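Local coordinates for uncharacterized protein VP1736 (Vibrio parahaemolyticus, PDB 3LXQ) that is of unknown function but carries a sulfatase-family domain of the alkaline phosphatase clan, an alpha/beta fold built around a mixed beta sheet, at residues A[205-210]-A[221-226]; A[214-219]-A[249-254]. One frame throughout, in Å; residues are numbered along the deposited sequence.

Contact 1: residues A[205-210]-A[221-226]; sequences KNYTNP and EDLYNK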
ATOM      1  N   LYS A 205       7.034  23.558   1.446  1.00 58.02           N
ATOM      2  CA  LYS A 205       6.781  24.995   1.529  1.00 60.75           C
ATOM      3  C   LYS A 205       5.887  25.404   2.714  1.00 61.54           C
ATOM      4  O   LYS A 205       5.845  26.579   3.075  1.00 64.01           O
ATOM      5  CB  LYS A 205       6.200  25.511   0.204  1.00 62.99           C
ATOM      6  CG  LYS A 205       4.839  24.932  -0.172  1.00 62.37           C
ATOM      7  CD  LYS A 205       4.428  25.324  -1.582  1.00 65.42           C
ATOM      8  CE  LYS A 205       2.942  25.078  -1.798  1.00 66.46           C
ATOM      9  NZ  LYS A 205       2.529  25.325  -3.210  1.00 69.78           N
ATOM     10  N   ASN A 206       5.200  24.430   3.314  1.00 59.21           N
ATOM     11  CA  ASN A 206       4.272  24.659   4.429  1.00 60.49           C
ATOM     12  C   ASN A 206       4.858  24.408   5.835  1.00 59.98           C
ATOM     13  O   ASN A 206       4.150  24.575   6.829  1.00 61.58           O
ATOM     14  CB  ASN A 206       2.992  23.807   4.259  1.00 59.86           C
ATOM     15  CG  ASN A 206       2.304  24.011   2.907  1.00 60.40           C
ATOM     16  OD1 ASN A 206       2.276  23.107   2.069  1.00 56.86           O
ATOM     17  ND2 ASN A 206       1.739  25.197   2.698  1.00 64.00           N
ATOM     18  N   TYR A 207       6.123  23.995   5.923  1.00 58.36           N
ATOM     19  CA  TYR A 207       6.780  23.759   7.226  1.00 58.54           C
ATOM     20  C   TYR A 207       7.530  24.985   7.749  1.00 61.14           C
ATOM     21  O   TYR A 207       8.565  25.388   7.199  1.00 60.81           O
ATOM     22  CB  TYR A 207       7.751  22.581   7.157  1.00 55.94           C
ATOM     23  CG  TYR A 207       7.103  21.224   6.981  1.00 54.42           C
ATOM     24  CD1 TYR A 207       6.959  20.352   8.064  1.00 53.81           C
ATOM     25  CD2 TYR A 207       6.654  20.802   5.725  1.00 52.90           C
ATOM     26  CE1 TYR A 207       6.374  19.100   7.904  1.00 52.34           C
ATOM     27  CE2 TYR A 207       6.068  19.556   5.551  1.00 52.12           C
ATOM     28  CZ  TYR A 207       5.926  18.710   6.645  1.00 52.07           C
ATOM     29  OH  TYR A 207       5.356  17.475   6.465  1.00 50.38           O
ATOM     30  N   THR A 208       7.016  25.555   8.833  1.00 64.07           N
ATOM     31  CA  THR A 208       7.551  26.792   9.374  1.00 67.03           C
ATOM     32  C   THR A 208       8.957  26.659   9.981  1.00 66.05           C
ATOM     33  O   THR A 208       9.851  27.421   9.611  1.00 67.35           O
ATOM     34  CB  THR A 208       6.572  27.446  10.376  1.00 71.04           C
ATOM     35  OG1 THR A 208       6.073  26.453  11.283  1.00 70.77           O
ATOM     36  CG2 THR A 208       5.396  28.093   9.635  1.00 73.80           C
ATOM     37  N   ASN A 209       9.158  25.712  10.902  1.00 64.50           N
ATOM     38  CA  ASN A 209      10.441  25.624  11.625  1.00 64.10           C
ATOM     39  C   ASN A 209      10.961  24.211  11.892  1.00 61.60           C
ATOM     40  O   ASN A 209      11.029  23.791  13.046  1.00 62.20           O
ATOM     41  CB  ASN A 209      10.387  26.420  12.947  1.00 67.44           C
ATOM     42  CG  ASN A 209      11.064  27.780  12.853  1.00 69.11           C
ATOM     43  OD1 ASN A 209      12.023  27.975  12.103  1.00 66.91           O
ATOM     44  ND2 ASN A 209      10.573  28.725  13.640  1.00 73.03           N
ATOM     45  N   PRO A 210      11.382  23.496  10.831  1.00 59.07           N
ATOM     46  CA  PRO A 210      11.758  22.093  10.981  1.00 57.36           C
ATOM     47  C   PRO A 210      13.084  21.892  11.709  1.00 58.01           C
ATOM     48  O   PRO A 210      14.057  22.594  11.429  1.00 58.22           O
ATOM     49  CB  PRO A 210      11.874  21.586   9.531  1.00 55.66           C
ATOM     50  CG  PRO A 210      11.723  22.820   8.631  1.00 57.17           C
ATOM     51  CD  PRO A 210      11.772  24.035   9.520  1.00 58.62           C
ATOM     52  N   GLU A 221      10.529  13.084  11.703  1.00 44.42           N
ATOM     53  CA  GLU A 221       9.970  13.663  12.949  1.00 45.99           C
ATOM     54  C   GLU A 221       9.217  14.974  12.678  1.00 46.76           C
ATOM     55  O   GLU A 221       8.127  15.165  13.195  1.00 47.41           O
ATOM     56  CB  GLU A 221      11.009  13.826  14.078  1.00 47.55           C
ATOM     57  CG  GLU A 221      10.429  14.461  15.362  1.00 50.09           C
ATOM     58  CD  GLU A 221      11.318  14.338  16.606  1.00 52.92           C
ATOM     59  OE1 GLU A 221      12.541  14.127  16.480  1.00 55.14           O
ATOM     60  OE2 GLU A 221      10.789  14.467  17.727  1.00 51.38           O
ATOM     61  N   ASP A 222       9.781  15.851  11.839  1.00 47.24           N
ATOM     62  CA  ASP A 222       9.087  17.089  11.443  1.00 48.08           C
ATOM     63  C   ASP A 222       7.811  16.791  10.665  1.00 46.32           C
ATOM     64  O   ASP A 222       6.780  17.437  10.872  1.00 46.75           O
ATOM     65  CB  ASP A 222      10.003  18.034  10.652  1.00 49.81           C
ATOM     66  CG  ASP A 222      11.210  18.496  11.461  1.00 52.60           C
ATOM     67  OD1 ASP A 222      11.032  19.069  12.568  1.00 55.44           O
ATOM     68  OD2 ASP A 222      12.341  18.263  10.986  1.00 53.24           O
ATOM     69  N   LEU A 223       7.883  15.802   9.775  1.00 44.10           N
ATOM     70  CA  LEU A 223       6.702  15.319   9.053  1.00 42.82           C
ATOM     71  C   LEU A 223       5.600  14.901  10.024  1.00 42.60           C
ATOM     72  O   LEU A 223       4.440  15.281   9.868  1.00 42.06           O
ATOM     73  CB  LEU A 223       7.061  14.117   8.179  1.00 41.30           C
ATOM     74  CG  LEU A 223       5.926  13.422   7.416  1.00 40.37           C
ATOM     75  CD1 LEU A 223       5.434  14.260   6.243  1.00 39.84           C
ATOM     76  CD2 LEU A 223       6.403  12.064   6.935  1.00 39.50           C
ATOM     77  N   TYR A 224       6.005  14.124  11.021  1.00 42.64           N
ATOM     78  CA  TYR A 224       5.097  13.549  11.994  1.00 43.61           C
ATOM     79  C   TYR A 224       4.577  14.565  13.015  1.00 45.84           C
ATOM     80  O   TYR A 224       3.470  14.397  13.530  1.00 47.00           O
ATOM     81  CB  TYR A 224       5.767  12.366  12.699  1.00 42.86           C
ATOM     82  CG  TYR A 224       5.870  11.074  11.893  1.00 41.22           C
ATOM     83  CD1 TYR A 224       4.803  10.605  11.112  1.00 40.48           C
ATOM     84  CD2 TYR A 224       7.021  10.291  11.959  1.00 40.75           C
ATOM     85  CE1 TYR A 224       4.900   9.396  10.401  1.00 38.79           C
ATOM     86  CE2 TYR A 224       7.128   9.090  11.258  1.00 38.40           C
ATOM     87  CZ  TYR A 224       6.075   8.648  10.488  1.00 38.38           C
ATOM     88  OH  TYR A 224       6.223   7.459   9.819  1.00 36.31           O
ATOM     89  N   ASN A 225       5.361  15.604  13.319  1.00 47.83           N
ATOM     90  CA  ASN A 225       4.852  16.720  14.144  1.00 50.16           C
ATOM     91  C   ASN A 225       3.774  17.467  13.356  1.00 50.35           C
ATOM     92  O   ASN A 225       2.748  17.864  13.906  1.00 50.76           O
ATOM     93  CB  ASN A 225       5.958  17.706  14.554  1.00 52.19           C
ATOM     94  CG  ASN A 225       7.052  17.073  15.425  1.00 54.03           C
ATOM     95  OD1 ASN A 225       8.225  17.437  15.308  1.00 56.51           O
ATOM     96  ND2 ASN A 225       6.675  16.156  16.308  1.00 53.85           N
ATOM     97  N   LYS A 226       4.020  17.630  12.055  1.00 49.24           N
ATOM     98  CA  LYS A 226       3.106  18.323  11.152  1.00 49.78           C
ATOM     99  C   LYS A 226       1.802  17.567  11.020  1.00 49.19           C
ATOM    100  O   LYS A 226       0.733  18.170  10.914  1.00 50.58           O
ATOM    101  CB  LYS A 226       3.731  18.470   9.759  1.00 48.87           C
ATOM    102  CG  LYS A 226       2.960  19.397   8.815  1.00 50.33           C
ATOM    103  CD  LYS A 226       2.827  20.785   9.460  1.00 53.84           C
ATOM    104  CE  LYS A 226       2.544  21.893   8.458  1.00 55.68           C
ATOM    105  NZ  LYS A 226       2.190  23.164   9.187  1.00 55.57           N
TER

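Contact 2: residues A[214-219]-A[249-254]; sequences GSWGVS and SNHSPY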
ATOM      1  N   GLY A 214      16.840  17.812   4.884  1.00 49.04           N
ATOM      2  CA  GLY A 214      17.771  17.106   3.994  1.00 48.26           C
ATOM      3  C   GLY A 214      17.408  17.273   2.527  1.00 47.92           C
ATOM      4  O   GLY A 214      16.534  18.066   2.184  1.00 48.60           O
ATOM      5  N   SER A 215      18.085  16.528   1.656  1.00 47.65           N
ATOM      6  CA  SER A 215      17.900  16.628   0.194  1.00 47.48           C
ATOM      7  C   SER A 215      16.483  16.272  -0.246  1.00 46.06           C
ATOM      8  O   SER A 215      15.998  16.725  -1.286  1.00 46.74           O
ATOM      9  CB  SER A 215      18.865  15.684  -0.513  1.00 47.26           C
ATOM     10  OG  SER A 215      20.181  15.883  -0.058  1.00 48.34           O
ATOM     11  N   TRP A 216      15.826  15.448   0.553  1.00 44.21           N
ATOM     12  CA  TRP A 216      14.502  14.967   0.217  1.00 42.91           C
ATOM     13  C   TRP A 216      13.421  15.754   0.961  1.00 43.14           C
ATOM     14  O   TRP A 216      12.228  15.494   0.797  1.00 42.37           O
ATOM     15  CB  TRP A 216      14.446  13.461   0.467  1.00 41.16           C
ATOM     16  CG  TRP A 216      15.445  12.755  -0.421  1.00 41.95           C
ATOM     17  CD1 TRP A 216      16.769  12.505  -0.147  1.00 42.33           C
ATOM     18  CD2 TRP A 216      15.213  12.261  -1.749  1.00 41.46           C
ATOM     19  NE1 TRP A 216      17.362  11.869  -1.216  1.00 41.39           N
ATOM     20  CE2 TRP A 216      16.431  11.703  -2.208  1.00 42.79           C
ATOM     21  CE3 TRP A 216      14.089  12.217  -2.586  1.00 42.52           C
ATOM     22  CZ2 TRP A 216      16.558  11.106  -3.479  1.00 43.79           C
ATOM     23  CZ3 TRP A 216      14.211  11.619  -3.848  1.00 42.60           C
ATOM     24  CH2 TRP A 216      15.445  11.077  -4.280  1.00 43.92           C
ATOM     25  N   GLY A 217      13.860  16.730   1.764  1.00 43.87           N
ATOM     26  CA  GLY A 217      12.957  17.618   2.510  1.00 44.55           C
ATOM     27  C   GLY A 217      13.145  17.528   4.016  1.00 44.12           C
ATOM     28  O   GLY A 217      14.213  17.149   4.496  1.00 44.05           O
ATOM     29  N   VAL A 218      12.095  17.857   4.766  1.00 44.47           N
ATOM     30  CA  VAL A 218      12.140  17.781   6.246  1.00 44.54           C
ATOM     31  C   VAL A 218      12.241  16.333   6.743  1.00 43.22           C
ATOM     32  O   VAL A 218      11.737  15.395   6.087  1.00 41.41           O
ATOM     33  CB  VAL A 218      10.929  18.484   6.910  1.00 45.16           C
ATOM     34  CG1 VAL A 218      10.782  19.910   6.407  1.00 46.94           C
ATOM     35  CG2 VAL A 218       9.649  17.708   6.680  1.00 44.31           C
ATOM     36  N   SER A 219      12.900  16.148   7.888  1.00 43.80           N
ATOM     37  CA  SER A 219      13.026  14.820   8.502  1.00 42.88           C
ATOM     38  C   SER A 219      11.644  14.241   8.829  1.00 42.24           C
ATOM     39  O   SER A 219      10.643  14.965   8.809  1.00 42.66           O
ATOM     40  CB  SER A 219      13.899  14.878   9.757  1.00 44.20           C
ATOM     41  OG  SER A 219      13.240  15.573  10.816  1.00 45.14           O
ATOM     42  N   SER A 249      12.747  10.531   4.805  1.00 39.40           N
ATOM     43  CA  SER A 249      14.129  10.460   5.325  1.00 40.09           C
ATOM     44  C   SER A 249      14.938   9.314   4.745  1.00 39.73           C
ATOM     45  O   SER A 249      16.120   9.477   4.454  1.00 39.92           O
ATOM     46  CB  SER A 249      14.181  10.387   6.858  1.00 40.48           C
ATOM     47  OG  SER A 249      13.867  11.636   7.424  1.00 39.76           O
ATOM     48  N   ASN A 250      14.301   8.154   4.611  1.00 38.77           N
ATOM     49  CA  ASN A 250      14.964   6.964   4.095  1.00 38.71           C
ATOM     50  C   ASN A 250      15.183   6.998   2.574  1.00 38.84           C
ATOM     51  O   ASN A 250      14.529   6.265   1.818  1.00 38.57           O
ATOM     52  CB  ASN A 250      14.194   5.713   4.533  1.00 38.23           C
ATOM     53  CG  ASN A 250      14.919   4.439   4.198  1.00 38.41           C
ATOM     54  OD1 ASN A 250      16.132   4.433   4.019  1.00 39.84           O
ATOM     55  ND2 ASN A 250      14.174   3.350   4.090  1.00 37.86           N
ATOM     56  N   HIS A 251      16.097   7.873   2.147  1.00 39.29           N
ATOM     57  CA  HIS A 251      16.575   7.993   0.770  1.00 39.71           C
ATOM     58  C   HIS A 251      18.047   8.343   0.843  1.00 40.65           C
ATOM     59  O   HIS A 251      18.453   9.132   1.707  1.00 41.17           O
ATOM     60  CB  HIS A 251      15.947   9.186   0.055  1.00 40.38           C
ATOM     61  CG  HIS A 251      14.598   8.937  -0.534  1.00 39.84           C
ATOM     62  ND1 HIS A 251      13.437   9.347   0.086  1.00 40.77           N
ATOM     63  CD2 HIS A 251      14.226   8.375  -1.708  1.00 40.51           C
ATOM     64  CE1 HIS A 251      12.402   9.022  -0.672  1.00 40.90           C
ATOM     65  NE2 HIS A 251      12.853   8.428  -1.764  1.00 40.20           N
ATOM     66  N   SER A 252      18.838   7.791  -0.073  1.00 41.01           N
ATOM     67  CA  SER A 252      20.241   8.181  -0.223  1.00 41.97           C
ATOM     68  C   SER A 252      20.268   9.684  -0.485  1.00 42.87           C
ATOM     69  O   SER A 252      19.456  10.186  -1.277  1.00 42.79           O
ATOM     70  CB  SER A 252      20.887   7.428  -1.391  1.00 42.67           C
ATOM     71  OG  SER A 252      22.211   7.884  -1.622  1.00 42.76           O
ATOM     72  N   PRO A 253      21.201  10.411   0.153  1.00 43.71           N
ATOM     73  CA  PRO A 253      22.362   9.951   0.934  1.00 44.57           C
ATOM     74  C   PRO A 253      22.133   9.685   2.431  1.00 43.91           C
ATOM     75  O   PRO A 253      23.103   9.462   3.149  1.00 44.91           O
ATOM     76  CB  PRO A 253      23.346  11.099   0.761  1.00 46.01           C
ATOM     77  CG  PRO A 253      22.456  12.312   0.710  1.00 46.17           C
ATOM     78  CD  PRO A 253      21.159  11.883   0.064  1.00 44.68           C
ATOM     79  N   TYR A 254      20.874   9.703   2.882  1.00 43.01           N
ATOM     80  CA  TYR A 254      20.473   9.277   4.249  1.00 42.41           C
ATOM     81  C   TYR A 254      20.762  10.309   5.350  1.00 44.02           C
ATOM     82  O   TYR A 254      21.308   9.982   6.412  1.00 44.72           O
ATOM     83  CB  TYR A 254      21.036   7.889   4.616  1.00 41.93           C
ATOM     84  CG  TYR A 254      20.774   6.832   3.571  1.00 42.58           C
ATOM     85  CD1 TYR A 254      19.488   6.338   3.355  1.00 40.32           C
ATOM     86  CD2 TYR A 254      21.815   6.327   2.789  1.00 44.32           C
ATOM     87  CE1 TYR A 254      19.245   5.377   2.392  1.00 41.18           C
ATOM     88  CE2 TYR A 254      21.578   5.367   1.817  1.00 45.26           C
ATOM     89  CZ  TYR A 254      20.287   4.898   1.627  1.00 43.05           C
ATOM     90  OH  TYR A 254      20.039   3.942   0.669  1.00 45.96           O
TER

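Contact 1: residues A[205-210]-A[221-226]
Tyr-207 lays its ring across the first turns of helix 220-234 and overlaps the aliphatic chain of Lys-226. The contact belongs to the alpha/beta sulfatase-type domain, where the loop between strands 200-202 and 213-214 folds over the start of this helix at the protein surface. Tyr-207 CE1 lies 3.3 Å from Lys-226 CB, and its CZ is 3.7 Å from Lys-226 CG. The ring and the lysine chain slant past each other. The carbonyl O of Asp-222 sits in the ring plane at the edge, 3.4 Å from Tyr-207 CE1. That oxygen also takes the helical bond from Lys-226 N.

At the far end of the ring, Tyr-207 OH comes within 3.2 Å of Leu-223 CD1. The hydroxyl is hydrogen-bonded to Tyr-180 O, which pins the ring against strand 175-180. Leu-223 also packs on Ile-179 of that strand.

Pro-210 rests against the carboxylate of Asp-222, with Pro-210 CB 3.7 Å from Asp-222 OD2. That carboxylate is well gripped. OD1 accepts a hydrogen bond from Gly-211 N, while OD2 is bonded to Phe-212 N and Ser-219 OG, so the loop backbone is tied to the helix start.

Lys-226 starts out extended, with CG opposite the main-chain N (chi1 -170°), and then bends at chi2 (57°). This carries it back to the loop, where Lys-226 NZ gives a weak hydrogen bond to Asn-206 O at 3.4 Å.

Contact 2: residues A[214-219]-A[249-254]
Trp-216 and His-251 form the first shell, as a face-to-face stack. The six-membered ring of the tryptophan and the imidazole lie with centroids 4.0 Å apart and planes at 12°. Trp-216 CE3 sits over the centre of the imidazole. The methylene of His-251 covers the other half of the indole: CB stands 3.3 Å from the centroid of the five-membered ring, close to its normal, a CH-pi contact. One face of the indole is thus met by both CB and the imidazole.

The indole edge has its own partner. Trp-216 NE1 donates to Ser-252 O at 2.7 Å. The bond is bent, with an N-H...O angle of 146°, and the nitrogen stands above the carbonyl plane. Pro-253, which follows a cis peptide bond, brings CD near the ring plane, 4.0 Å from Trp-216 NE1. Stack and hydrogen bond together fix how the indole is rotated.

The next shell holds these groups in place. His-251 ND1 is hydrogen-bonded to Ser-248 O, which restrains the rotation of the imidazole. Trp-216 stands on a type I beta turn from Gly-214 to Gly-217 that joins the two short strands of a beta hairpin. Its chi1 (-62°) sets CG beside the backbone N, away from the carbonyl carbon, and this sends the indole toward 249-254. Ser-215 N at this turn is bonded to Glu-255.

Away from the turn, Ser-249 OG lies 3.5 Å from Ser-219 CA. Ser-219 is the N-cap residue of helix 220-234, and its OG is bonded to Asp-222 and Tyr-277. Ser-249 N is bonded to Asp-220 OD1. The contact therefore joins hairpin 213-218 to the loop after strand 241-246, beside the start of helix 220-234 and next to helix 271-289.

How the contacts relate
From the N terminus, strand 175-180 and helix 189-195 lead to strand 200-202 and then residues 205-210. Next come hairpin 213-218, helix 220-234, strand 241-246 and residues 249-254. Contact 1 closes the short loop that holds the hairpin, bringing 205-210 back onto the helix. Contact 2 closes a longer one, from the hairpin, through the helix and strand 241-246 in sequence, to 249-254. The two closures cross: 214-219 lies between the segments of contact 1 and 249-254 beyond 221-226, so the segments alternate. Val-218 is where they touch: its CG1 packs on Pro-210 and its CG2 on Tyr-207. Together they tie the hairpin to the helix and to the loop after a central-sheet strand.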